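Local coordinates for protein Non-ribosomal peptide synthetase (Methanobrevibacter ruminantium, PDB 6VTJ) that probably carries a peptidyl intermediate on the phosphopantetheine arm of its carrier domain and releases it by NAD(P)H-dependent reduction in the adjoining reductase domain, at residues M322-D335 with Y476-Y489. Residues are numbered along the deposited sequence; the frame is centred on the assembly and turned at random. Where two conformers were deposited one is given.
Sequences MSRYSDGVFQKNYD and YLKRLFDYLNKFDY
In the reductase domain, the loop that follows strand 313-322 of the Rossmann-type sheet packs along helix 474-485 near the C-terminus. S323 and G328 lie over the helix, and Y334 reaches the turn that follows it. At one end R479 grips Y325 side-on. Its NE and NH2 both bond to Y325 O, each at 2.8 Å. Both bonds are bent, with N-H...O angles near 135°. NH2 also lies over a face of the Y325 ring. The guanidinium stands almost perpendicular to that ring in a cation-pi contact, and R479 CZ is 4.8 Å from the Y325 ring centroid. Y476 OH donates to S323 O at 2.8 Å. Y476 CG sits anti to the backbone N (chi1 163°), which sends the ring out from the helix to the loop.

G328 lies close over the helix, its CA 4.3 Å from L480 CA. A side chain there would run into R479 O. A water accepts from S323 OG and donates to both G328 O and L480 O. The Y483 ring receives V329 CA over its centre, 3.9 Å from the centroid, while F487 CE1 lies over the opposite face, toward the rim. A second water joins Y483 OH to Q331 O. With an alanine here in place of Y483, V329 and F487 would probably face a gap and that water would lose its tie to the hydroxyl.

Past the helix, which ends in a Schellman motif, Y334 CE2 meets F487 CD2 at 3.7 Å. The edge of the Y334 ring meets Y489, whose hydroxyl bonds to N341. Helix 338-349 covers M322, F330 and Y489 through L340, and strand 360-365 backs L480 through M363.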
ATOM      1  N   MET A 322       9.174   0.179   4.733  1.00 24.60           N
ATOM      2  CA  MET A 322       9.654   0.701   6.008  1.00 28.55           C
ATOM      3  C   MET A 322      10.866   1.617   5.811  1.00 30.31           C
ATOM      4  O   MET A 322      11.365   1.818   4.700  1.00 27.10           O
ATOM      5  CB  MET A 322       9.979  -0.460   6.955  1.00 26.20           C
ATOM      6  CG  MET A 322       8.709  -1.070   7.571  1.00 26.31           C
ATOM      7  SD  MET A 322       7.946   0.045   8.769  1.00 29.07           S
ATOM      8  CE  MET A 322       6.424   0.634   7.977  1.00 27.43           C
ATOM      9  N   SER A 323      11.345   2.152   6.930  1.00 28.23           N
ATOM     10  CA  SER A 323      12.375   3.185   6.935  1.00 31.55           C
ATOM     11  C   SER A 323      13.689   2.690   6.344  1.00 26.62           C
ATOM     12  O   SER A 323      14.002   1.491   6.368  1.00 24.15           O
ATOM     13  CB  SER A 323      12.620   3.662   8.367  1.00 29.31           C
ATOM     14  OG  SER A 323      11.386   3.794   9.028  1.00 31.52           O
ATOM     15  N   ARG A 324      14.470   3.648   5.835  1.00 26.69           N
ATOM     16  CA  ARG A 324      15.772   3.348   5.245  1.00 29.98           C
ATOM     17  C   ARG A 324      16.622   2.516   6.188  1.00 28.27           C
ATOM     18  O   ARG A 324      16.662   2.754   7.403  1.00 27.65           O
ATOM     19  CB  ARG A 324      16.532   4.629   4.889  1.00 26.59           C
ATOM     20  CG  ARG A 324      15.963   5.365   3.699  1.00 29.54           C
ATOM     21  CD  ARG A 324      16.983   6.274   3.049  1.00 29.70           C
ATOM     22  NE  ARG A 324      17.357   7.422   3.883  1.00 32.75           N
ATOM     23  CZ  ARG A 324      16.998   8.680   3.634  1.00 35.44           C
ATOM     24  NH1 ARG A 324      16.230   8.950   2.589  1.00 32.35           N
ATOM     25  NH2 ARG A 324      17.398   9.672   4.432  1.00 33.13           N
ATOM     26  N   TYR A 325      17.300   1.531   5.607  1.00 24.06           N
ATOM     27  CA  TYR A 325      18.274   0.751   6.358  1.00 27.99           C
ATOM     28  C   TYR A 325      19.439   1.616   6.826  1.00 30.77           C
ATOM     29  O   TYR A 325      19.940   1.450   7.952  1.00 27.46           O
ATOM     30  CB  TYR A 325      18.782  -0.401   5.493  1.00 28.96           C
ATOM     31  CG  TYR A 325      19.742  -1.309   6.223  1.00 27.82           C
ATOM     32  CD1 TYR A 325      19.289  -2.161   7.225  1.00 28.72           C
ATOM     33  CD2 TYR A 325      21.099  -1.314   5.923  1.00 28.51           C
ATOM     34  CE1 TYR A 325      20.176  -3.006   7.911  1.00 30.67           C
ATOM     35  CE2 TYR A 325      21.991  -2.157   6.598  1.00 28.21           C
ATOM     36  CZ  TYR A 325      21.525  -2.999   7.581  1.00 30.71           C
ATOM     37  OH  TYR A 325      22.401  -3.836   8.244  1.00 33.25           O
ATOM     38  N   SER A 326      19.863   2.566   5.988  1.00 23.62           N
ATOM     39  CA  SER A 326      21.089   3.303   6.270  1.00 28.89           C
ATOM     40  C   SER A 326      20.933   4.188   7.493  1.00 30.17           C
ATOM     41  O   SER A 326      21.787   4.183   8.380  1.00 32.51           O
ATOM     42  CB  SER A 326      21.500   4.138   5.055  1.00 30.97           C
ATOM     43  OG  SER A 326      20.471   5.045   4.663  1.00 28.82           O
ATOM     44  N   ASP A 327      19.835   4.935   7.577  1.00 30.23           N
ATOM     45  CA  ASP A 327      19.710   5.957   8.612  1.00 31.62           C
ATOM     46  C   ASP A 327      18.350   6.008   9.295  1.00 31.31           C
ATOM     47  O   ASP A 327      18.119   6.933  10.089  1.00 34.69           O
ATOM     48  CB  ASP A 327      20.012   7.344   8.017  1.00 26.01           C
ATOM     49  CG  ASP A 327      19.102   7.696   6.839  1.00 33.56           C
ATOM     50  OD1 ASP A 327      18.100   6.970   6.558  1.00 31.54           O
ATOM     51  OD2 ASP A 327      19.408   8.713   6.170  1.00 37.67           O
ATOM     52  N   GLY A 328      17.432   5.090   8.987  1.00 29.96           N
ATOM     53  CA  GLY A 328      16.162   5.022   9.693  1.00 31.40           C
ATOM     54  C   GLY A 328      15.118   6.031   9.271  1.00 30.90           C
ATOM     55  O   GLY A 328      14.081   6.145   9.942  1.00 31.72           O
ATOM     56  N   VAL A 329      15.336   6.754   8.179  1.00 32.22           N
ATOM     57  CA  VAL A 329      14.412   7.811   7.786  1.00 32.50           C
ATOM     58  C   VAL A 329      13.181   7.177   7.158  1.00 30.53           C
ATOM     59  O   VAL A 329      13.295   6.334   6.261  1.00 27.50           O
ATOM     60  CB  VAL A 329      15.084   8.807   6.824  1.00 28.97           C
ATOM     61  CG1 VAL A 329      14.042   9.655   6.112  1.00 29.94           C
ATOM     62  CG2 VAL A 329      16.037   9.693   7.583  1.00 32.49           C
ATOM     63  N   PHE A 330      12.005   7.612   7.612  1.00 30.15           N
ATOM     64  CA  PHE A 330      10.704   7.157   7.162  1.00 29.33           C
ATOM     65  C   PHE A 330      10.057   8.238   6.296  1.00 30.16           C
ATOM     66  O   PHE A 330      10.661   9.275   6.011  1.00 35.36           O
ATOM     67  CB  PHE A 330       9.851   6.786   8.381  1.00 29.87           C
ATOM     68  CG  PHE A 330       8.607   6.019   8.034  1.00 31.55           C
ATOM     69  CD1 PHE A 330       8.670   4.914   7.190  1.00 23.53           C
ATOM     70  CD2 PHE A 330       7.372   6.429   8.516  1.00 29.62           C
ATOM     71  CE1 PHE A 330       7.528   4.212   6.858  1.00 29.44           C
ATOM     72  CE2 PHE A 330       6.211   5.750   8.177  1.00 28.80           C
ATOM     73  CZ  PHE A 330       6.290   4.621   7.349  1.00 27.64           C
ATOM     74  N   GLN A 331       8.809   8.016   5.892  1.00 29.37           N
ATOM     75  CA  GLN A 331       8.169   8.929   4.951  1.00 34.85           C
ATOM     76  C   GLN A 331       7.832  10.272   5.617  1.00 34.75           C
ATOM     77  O   GLN A 331       7.732  10.383   6.840  1.00 33.43           O
ATOM     78  CB  GLN A 331       6.907   8.288   4.355  1.00 30.48           C
ATOM     79  CG  GLN A 331       5.757   8.138   5.312  1.00 33.29           C
ATOM     80  CD  GLN A 331       4.817   7.019   4.914  1.00 33.73           C
ATOM     81  OE1 GLN A 331       5.176   6.125   4.147  1.00 38.49           O
ATOM     82  NE2 GLN A 331       3.604   7.055   5.443  1.00 36.61           N
ATOM     83  N   LYS A 332       7.672  11.312   4.785  1.00 34.84           N
ATOM     84  CA  LYS A 332       7.282  12.621   5.310  1.00 40.66           C
ATOM     85  C   LYS A 332       5.990  12.537   6.122  1.00 35.40           C
ATOM     86  O   LYS A 332       5.908  13.091   7.223  1.00 39.23           O
ATOM     87  CB  LYS A 332       7.133  13.629   4.177  1.00 38.32           C
ATOM     88  N   ASN A 333       4.983  11.832   5.618  1.00 37.38           N
ATOM     89  CA  ASN A 333       3.722  11.673   6.353  1.00 39.26           C
ATOM     90  C   ASN A 333       3.763  10.416   7.223  1.00 38.11           C
ATOM     91  O   ASN A 333       2.991   9.473   7.042  1.00 34.86           O
ATOM     92  CB  ASN A 333       2.544  11.638   5.384  1.00 42.33           C
ATOM     93  CG  ASN A 333       2.353  12.959   4.658  1.00 52.81           C
ATOM     94  OD1 ASN A 333       2.913  13.984   5.059  1.00 52.78           O
ATOM     95  ND2 ASN A 333       1.554  12.948   3.593  1.00 55.64           N
ATOM     96  N   TYR A 334       4.691  10.435   8.194  1.00 37.13           N
ATOM     97  CA  TYR A 334       4.954   9.276   9.052  1.00 39.24           C
ATOM     98  C   TYR A 334       3.729   8.827   9.844  1.00 41.77           C
ATOM     99  O   TYR A 334       3.702   7.694  10.336  1.00 42.54           O
ATOM    100  CB  TYR A 334       6.088   9.596  10.029  1.00 39.64           C
ATOM    101  CG  TYR A 334       5.775  10.764  10.943  1.00 45.05           C
ATOM    102  CD1 TYR A 334       5.120  10.572  12.158  1.00 42.94           C
ATOM    103  CD2 TYR A 334       6.114  12.061  10.581  1.00 48.51           C
ATOM    104  CE1 TYR A 334       4.814  11.636  12.984  1.00 43.78           C
ATOM    105  CE2 TYR A 334       5.820  13.132  11.400  1.00 48.13           C
ATOM    106  CZ  TYR A 334       5.170  12.917  12.601  1.00 49.88           C
ATOM    107  OH  TYR A 334       4.882  13.991  13.413  1.00 51.89           O
ATOM    108  N   ASP A 335       2.713   9.681   9.951  1.00 40.45           N
ATOM    109  CA  ASP A 335       1.597   9.423  10.854  0.51 42.74           C
ATOM    110  C   ASP A 335       0.547   8.494  10.267  1.00 39.93           C
ATOM    111  O   ASP A 335      -0.305   8.009  11.017  1.00 42.37           O
ATOM    112  CB  ASP A 335       0.933  10.746  11.253  0.51 42.24           C
ATOM    113  CG  ASP A 335       1.791  11.575  12.180  0.51 42.13           C
ATOM    114  OD1 ASP A 335       2.760  11.034  12.745  0.51 42.61           O
ATOM    115  OD2 ASP A 335       1.496  12.775  12.341  0.51 46.65           O
ATOM    116  N   TYR A 476      18.884  -1.954  13.397  1.00 31.12           N
ATOM    117  CA  TYR A 476      18.048  -1.308  12.396  1.00 28.72           C
ATOM    118  C   TYR A 476      16.767  -0.802  13.036  1.00 27.40           C
ATOM    119  O   TYR A 476      16.377   0.361  12.839  1.00 26.01           O
ATOM    120  CB  TYR A 476      17.737  -2.257  11.241  1.00 27.47           C
ATOM    121  CG  TYR A 476      16.573  -1.785  10.430  1.00 25.00           C
ATOM    122  CD1 TYR A 476      16.695  -0.686   9.592  1.00 26.55           C
ATOM    123  CD2 TYR A 476      15.338  -2.415  10.522  1.00 26.62           C
ATOM    124  CE1 TYR A 476      15.634  -0.250   8.855  1.00 25.00           C
ATOM    125  CE2 TYR A 476      14.269  -1.991   9.778  1.00 23.84           C
ATOM    126  CZ  TYR A 476      14.419  -0.906   8.953  1.00 26.02           C
ATOM    127  OH  TYR A 476      13.345  -0.475   8.214  1.00 23.37           O
ATOM    128  N   LEU A 477      16.134  -1.644  13.866  1.00 25.11           N
ATOM    129  CA  LEU A 477      14.893  -1.221  14.505  1.00 27.20           C
ATOM    130  C   LEU A 477      15.143  -0.005  15.387  1.00 27.77           C
ATOM    131  O   LEU A 477      14.323   0.921  15.424  1.00 29.48           O
ATOM    132  CB  LEU A 477      14.269  -2.381  15.292  1.00 24.69           C
ATOM    133  CG  LEU A 477      13.701  -3.537  14.446  1.00 29.28           C
ATOM    134  CD1 LEU A 477      13.188  -4.675  15.331  1.00 25.19           C
ATOM    135  CD2 LEU A 477      12.592  -3.063  13.470  1.00 24.62           C
ATOM    136  N   LYS A 478      16.310   0.059  16.039  1.00 31.44           N
ATOM    137  CA  LYS A 478      16.566   1.239  16.863  1.00 31.27           C
ATOM    138  C   LYS A 478      16.710   2.477  15.993  1.00 34.50           C
ATOM    139  O   LYS A 478      16.128   3.531  16.303  1.00 33.54           O
ATOM    140  CB  LYS A 478      17.800   1.035  17.737  1.00 33.45           C
ATOM    141  CG  LYS A 478      17.565   0.080  18.881  1.00 36.19           C
ATOM    142  CD  LYS A 478      18.847  -0.201  19.645  1.00 38.91           C
ATOM    143  CE  LYS A 478      18.609  -1.261  20.699  1.00 44.87           C
ATOM    144  NZ  LYS A 478      19.885  -1.811  21.254  1.00 54.21           N
ATOM    145  N   ARG A 479      17.437   2.353  14.871  1.00 31.74           N
ATOM    146  CA  ARG A 479      17.502   3.458  13.921  1.00 29.96           C
ATOM    147  C   ARG A 479      16.097   3.908  13.568  1.00 31.03           C
ATOM    148  O   ARG A 479      15.767   5.102  13.649  1.00 30.85           O
ATOM    149  CB  ARG A 479      18.274   3.056  12.655  1.00 33.82           C
ATOM    150  CG  ARG A 479      19.771   2.804  12.867  1.00 31.56           C
ATOM    151  CD  ARG A 479      20.562   2.950  11.578  1.00 30.80           C
ATOM    152  NE  ARG A 479      20.362   1.830  10.660  1.00 34.96           N
ATOM    153  CZ  ARG A 479      20.816   0.595  10.869  1.00 31.53           C
ATOM    154  NH1 ARG A 479      21.509   0.310  11.966  1.00 32.86           N
ATOM    155  NH2 ARG A 479      20.586  -0.359   9.977  1.00 29.01           N
ATOM    156  N   LEU A 480      15.226   2.936  13.279  1.00 29.01           N
ATOM    157  CA  LEU A 480      13.874   3.262  12.844  1.00 24.88           C
ATOM    158  C   LEU A 480      13.139   3.998  13.952  1.00 29.22           C
ATOM    159  O   LEU A 480      12.583   5.092  13.745  1.00 28.56           O
ATOM    160  CB  LEU A 480      13.142   1.975  12.452  1.00 28.29           C
ATOM    161  CG  LEU A 480      11.719   2.042  11.896  1.00 28.83           C
ATOM    162  CD1 LEU A 480      11.468   0.853  11.010  1.00 26.40           C
ATOM    163  CD2 LEU A 480      10.694   2.087  13.038  1.00 26.14           C
ATOM    164  N   PHE A 481      13.211   3.454  15.163  1.00 25.82           N
ATOM    165  CA  PHE A 481      12.451   4.065  16.233  1.00 29.35           C
ATOM    166  C   PHE A 481      13.091   5.378  16.657  1.00 31.06           C
ATOM    167  O   PHE A 481      12.366   6.326  16.991  1.00 28.75           O
ATOM    168  CB  PHE A 481      12.289   3.075  17.392  1.00 33.45           C
ATOM    169  CG  PHE A 481      11.346   1.940  17.068  1.00 30.36           C
ATOM    170  CD1 PHE A 481      10.112   2.199  16.516  1.00 29.27           C
ATOM    171  CD2 PHE A 481      11.727   0.623  17.257  1.00 36.28           C
ATOM    172  CE1 PHE A 481       9.249   1.171  16.193  1.00 32.63           C
ATOM    173  CE2 PHE A 481      10.874  -0.411  16.941  1.00 33.25           C
ATOM    174  CZ  PHE A 481       9.630  -0.139  16.409  1.00 27.26           C
ATOM    175  N   ASP A 482      14.424   5.498  16.543  1.00 30.45           N
ATOM    176  CA  ASP A 482      15.031   6.773  16.914  1.00 32.62           C
ATOM    177  C   ASP A 482      14.450   7.870  16.048  1.00 30.72           C
ATOM    178  O   ASP A 482      14.062   8.940  16.545  1.00 35.45           O
ATOM    179  CB  ASP A 482      16.546   6.734  16.751  1.00 26.65           C
ATOM    180  CG  ASP A 482      17.249   5.982  17.867  1.00 33.71           C
ATOM    181  OD1 ASP A 482      16.593   5.510  18.818  1.00 34.29           O
ATOM    182  OD2 ASP A 482      18.487   5.855  17.777  1.00 35.88           O
ATOM    183  N   TYR A 483      14.291   7.572  14.758  1.00 29.11           N
ATOM    184  CA  TYR A 483      13.782   8.593  13.861  1.00 31.02           C
ATOM    185  C   TYR A 483      12.386   9.010  14.297  1.00 33.90           C
ATOM    186  O   TYR A 483      12.102  10.205  14.479  1.00 34.45           O
ATOM    187  CB  TYR A 483      13.798   8.079  12.422  1.00 26.76           C
ATOM    188  CG  TYR A 483      13.252   9.069  11.450  1.00 28.61           C
ATOM    189  CD1 TYR A 483      14.027  10.133  11.013  1.00 32.73           C
ATOM    190  CD2 TYR A 483      11.951   8.959  10.968  1.00 29.77           C
ATOM    191  CE1 TYR A 483      13.525  11.059  10.118  1.00 30.54           C
ATOM    192  CE2 TYR A 483      11.436   9.889  10.078  1.00 32.20           C
ATOM    193  CZ  TYR A 483      12.236  10.936   9.661  1.00 33.19           C
ATOM    194  OH  TYR A 483      11.740  11.856   8.770  1.00 39.51           O
ATOM    195  N   LEU A 484      11.520   8.030  14.551  1.00 31.09           N
ATOM    196  CA  LEU A 484      10.155   8.392  14.902  1.00 29.90           C
ATOM    197  C   LEU A 484      10.124   9.080  16.257  1.00 31.51           C
ATOM    198  O   LEU A 484       9.285   9.951  16.498  1.00 34.03           O
ATOM    199  CB  LEU A 484       9.256   7.164  14.894  1.00 32.29           C
ATOM    200  CG  LEU A 484       9.077   6.457  13.554  1.00 29.90           C
ATOM    201  CD1 LEU A 484       8.479   5.086  13.813  1.00 31.48           C
ATOM    202  CD2 LEU A 484       8.217   7.257  12.596  1.00 31.11           C
ATOM    203  N   ASN A 485      11.072   8.757  17.128  1.00 33.39           N
ATOM    204  CA  ASN A 485      11.056   9.399  18.428  1.00 37.33           C
ATOM    205  C   ASN A 485      11.426  10.868  18.316  1.00 36.34           C
ATOM    206  O   ASN A 485      11.008  11.668  19.153  1.00 41.14           O
ATOM    207  CB  ASN A 485      11.987   8.665  19.377  1.00 35.05           C
ATOM    208  CG  ASN A 485      11.295   7.524  20.072  1.00 40.46           C
ATOM    209  OD1 ASN A 485      10.061   7.489  20.154  1.00 38.50           O
ATOM    210  ND2 ASN A 485      12.079   6.584  20.582  1.00 38.12           N
ATOM    211  N   LYS A 486      12.182  11.241  17.277  1.00 32.15           N
ATOM    212  CA  LYS A 486      12.417  12.663  17.029  1.00 34.40           C
ATOM    213  C   LYS A 486      11.115  13.448  16.841  1.00 42.66           C
ATOM    214  O   LYS A 486      11.098  14.671  17.034  1.00 41.33           O
ATOM    215  CB  LYS A 486      13.302  12.862  15.795  1.00 35.12           C
ATOM    216  CG  LYS A 486      14.775  12.507  16.000  1.00 36.83           C
ATOM    217  CD  LYS A 486      15.653  13.177  14.945  1.00 41.41           C
ATOM    218  N   PHE A 487      10.025  12.788  16.460  1.00 36.80           N
ATOM    219  CA  PHE A 487       8.743  13.460  16.313  1.00 38.13           C
ATOM    220  C   PHE A 487       7.811  13.195  17.489  1.00 38.86           C
ATOM    221  O   PHE A 487       6.629  13.548  17.424  1.00 42.65           O
ATOM    222  CB  PHE A 487       8.096  13.047  14.990  1.00 39.76           C
ATOM    223  CG  PHE A 487       8.919  13.429  13.798  1.00 41.62           C
ATOM    224  CD1 PHE A 487       9.938  12.608  13.352  1.00 36.04           C
ATOM    225  CD2 PHE A 487       8.705  14.637  13.156  1.00 47.92           C
ATOM    226  CE1 PHE A 487      10.711  12.970  12.273  1.00 38.84           C
ATOM    227  CE2 PHE A 487       9.474  14.997  12.066  1.00 48.53           C
ATOM    228  CZ  PHE A 487      10.480  14.159  11.628  1.00 45.46           C
ATOM    229  N   ASP A 488       8.332  12.618  18.577  1.00 39.70           N
ATOM    230  CA  ASP A 488       7.509  12.158  19.694  1.00 38.16           C
ATOM    231  C   ASP A 488       6.352  11.308  19.184  1.00 40.13           C
ATOM    232  O   ASP A 488       5.208  11.451  19.618  1.00 39.15           O
ATOM    233  CB  ASP A 488       7.010  13.335  20.533  1.00 40.10           C
ATOM    234  CG  ASP A 488       8.146  14.089  21.205  1.00 46.36           C
ATOM    235  OD1 ASP A 488       9.195  13.473  21.503  1.00 46.02           O
ATOM    236  OD2 ASP A 488       7.990  15.305  21.436  1.00 59.84           O
ATOM    237  N   TYR A 489       6.665  10.418  18.234  1.00 37.23           N
ATOM    238  CA  TYR A 489       5.634   9.616  17.584  1.00 34.80           C
ATOM    239  C   TYR A 489       4.830   8.814  18.602  1.00 33.10           C
ATOM    240  O   TYR A 489       3.598   8.736  18.508  1.00 36.52           O
ATOM    241  CB  TYR A 489       6.280   8.686  16.552  1.00 32.47           C
ATOM    242  CG  TYR A 489       5.310   7.752  15.881  1.00 31.50           C
ATOM    243  CD1 TYR A 489       4.406   8.229  14.932  1.00 34.74           C
ATOM    244  CD2 TYR A 489       5.286   6.392  16.191  1.00 32.14           C
ATOM    245  CE1 TYR A 489       3.523   7.386  14.314  1.00 32.05           C
ATOM    246  CE2 TYR A 489       4.395   5.532  15.564  1.00 32.76           C
ATOM    247  CZ  TYR A 489       3.515   6.040  14.632  1.00 31.59           C
ATOM    248  OH  TYR A 489       2.623   5.199  14.008  1.00 34.29           O
TER
HETATM  249  O   HOH W   1      11.678   5.571  10.999  1.00 32.59           O
HETATM  250  O   HOH W   2      21.517  -2.903  11.181  1.00 29.47           O
HETATM  251  O   HOH W   3      17.611   7.076  13.087  1.00 34.64           O
HETATM  252  O   HOH W   4       9.250  12.023   8.479  1.00 40.76           O
HETATM  253  O   HOH W   5       2.273   5.707  11.506  1.00 38.94           O